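Local coordinates for putative uncharacterized protein (Mycobacterium avium, PDB 2Z6V) that probably transfers a sulfuryl group to an acceptor not yet identified, as members of the sulfotransferase family do, at residues G305-A308 against M309-M312. Numbering follows the deposited sequence.
With PLM (palmitic acid), chain C.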
# COMPACT_ATOMS: atom_id res chain seq x y z
N GLY A 305 13.56 -15.06 5.07
CA GLY A 305 14.48 -14.01 5.49
C GLY A 305 15.30 -13.45 4.34
O GLY A 305 15.49 -12.24 4.27
N ARG A 306 15.78 -14.31 3.44
CA ARG A 306 16.56 -13.82 2.31
C ARG A 306 15.70 -13.06 1.32
O ARG A 306 16.18 -12.13 0.66
CB ARG A 306 17.32 -14.95 1.60
CG ARG A 306 16.56 -16.24 1.49
CD ARG A 306 16.68 -17.03 2.79
NE ARG A 306 17.77 -18.00 2.78
CZ ARG A 306 17.80 -19.10 2.02
NH1 ARG A 306 16.78 -19.38 1.20
NH2 ARG A 306 18.83 -19.93 2.09
N LEU A 307 14.43 -13.44 1.20
CA LEU A 307 13.53 -12.74 0.29
C LEU A 307 13.26 -11.35 0.87
O LEU A 307 13.31 -10.35 0.15
CB LEU A 307 12.21 -13.51 0.09
CG LEU A 307 11.07 -12.77 -0.64
CD1 LEU A 307 11.54 -12.21 -1.99
CD2 LEU A 307 9.89 -13.74 -0.85
N ALA A 308 13.00 -11.29 2.17
CA ALA A 308 12.75 -10.01 2.82
C ALA A 308 13.97 -9.11 2.64
O ALA A 308 13.84 -7.92 2.40
CB ALA A 308 12.45 -10.21 4.30
N MET A 309 15.15 -9.70 2.77
CA MET A 309 16.40 -8.96 2.63
C MET A 309 16.54 -8.41 1.21
O MET A 309 16.91 -7.26 1.01
CB MET A 309 17.59 -9.87 2.93
CG MET A 309 18.94 -9.23 2.70
SD MET A 309 20.28 -10.42 2.84
CE MET A 309 20.33 -10.67 4.60
N TRP A 310 16.22 -9.26 0.23
CA TRP A 310 16.29 -8.89 -1.17
C TRP A 310 15.31 -7.75 -1.46
O TRP A 310 15.66 -6.78 -2.15
CB TRP A 310 15.94 -10.12 -2.01
CG TRP A 310 15.83 -9.88 -3.49
CD1 TRP A 310 16.83 -9.97 -4.41
CD2 TRP A 310 14.64 -9.56 -4.22
NE1 TRP A 310 16.34 -9.73 -5.67
CE2 TRP A 310 15.00 -9.47 -5.58
CE3 TRP A 310 13.30 -9.34 -3.85
CZ2 TRP A 310 14.07 -9.17 -6.58
CZ3 TRP A 310 12.38 -9.05 -4.85
CH2 TRP A 310 12.76 -8.97 -6.20
N GLN A 311 14.10 -7.86 -0.93
CA GLN A 311 13.09 -6.84 -1.14
C GLN A 311 13.47 -5.52 -0.47
O GLN A 311 13.28 -4.44 -1.05
CB GLN A 311 11.74 -7.31 -0.61
CG GLN A 311 10.99 -8.19 -1.58
CD GLN A 311 9.59 -8.52 -1.08
OE1 GLN A 311 8.95 -7.70 -0.45
NE2 GLN A 311 9.12 -9.72 -1.38
N MET A 312 13.99 -5.59 0.74
CA MET A 312 14.40 -4.38 1.45
C MET A 312 15.49 -3.64 0.69
O MET A 312 15.48 -2.41 0.66
CB MET A 312 14.87 -4.71 2.87
CG MET A 312 13.73 -5.07 3.81
SD MET A 312 12.48 -3.78 3.86
CE MET A 312 12.46 -3.33 5.59
C1 PLM C . 4.93 -9.17 -0.49
O1 PLM C . 5.89 -9.86 -0.91
O2 PLM C . 3.76 -9.20 -0.92
C2 PLM C . 5.22 -8.20 0.66
C3 PLM C . 6.45 -7.35 0.38
C4 PLM C . 6.69 -6.28 1.45
C5 PLM C . 5.51 -5.30 1.53
C6 PLM C . 4.36 -5.87 2.36
C7 PLM C . 3.10 -5.02 2.16
C8 PLM C . 2.49 -5.26 0.78
C9 PLM C . 1.99 -3.95 0.19
CA PLM C . 1.07 -3.21 1.16
CB PLM C . 0.96 -1.73 0.82
CC PLM C . 2.35 -1.10 0.78
CD PLM C . 3.05 -1.41 -0.55
CE PLM C . 4.57 -1.28 -0.45
CF PLM C . 5.13 -2.33 0.50
CG PLM C . 6.66 -2.33 0.52
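Leu307 meets Trp310 and Gln311 in a local contact within one helix, made by side chains three and four residues apart on successive turns of helix 301-326. Four i to i+4 backbone hydrogen bonds, from Met309, Trp310, Gln311 and Met312 to Gly305, Arg306, Leu307 and Ala308, establish regular alpha geometry; Gln311 N to Leu307 O measures 2.8 Å. Leu307 supplies the apolar part through one methyl. With its CG anti to the backbone N, the second torsion (chi2 52°) turns CD1 toward the following turn, and CD1 comes 3.8 Å from Trp310 CE3, approaching the indole obliquely. The same CD1 lies 3.5 Å from Gln311 NE2, so a single methyl touches both the six-membered ring and the amide. Gln311 takes a different first torsion: CG sits beside its backbone N and anti to the carbonyl carbon (chi1 -82°), and the chain runs extended beyond it, carrying the amide past Leu307 to the bound palmitic acid. There NE2 donates to O1 of the palmitic acid at 3.3 Å, a long bond but a fairly straight one at 157°, although the modelled fit around this amide is uncertain. A weak hydrogen bond links NE2 to Asp205 OD2 as well. Lower on the glutamine, CB lies 3.5 Å from Leu307 O, and CG is 4.1 Å from Leu307 CD1. Trp286, from a loop, touches both Leu307 and Gln311. Side chains of this turn touch three other helices: Trp310 reaches Phe218 of helix 212-219, Met309 packs on Leu395 and Ile398 of helix 392-405, and Ala308 faces Cys283 of helix 275-285, while Arg306 stays exposed. The chemistry is consistent with a buried amide offering an N-H to the carboxyl group from a largely hydrophobic helix surface.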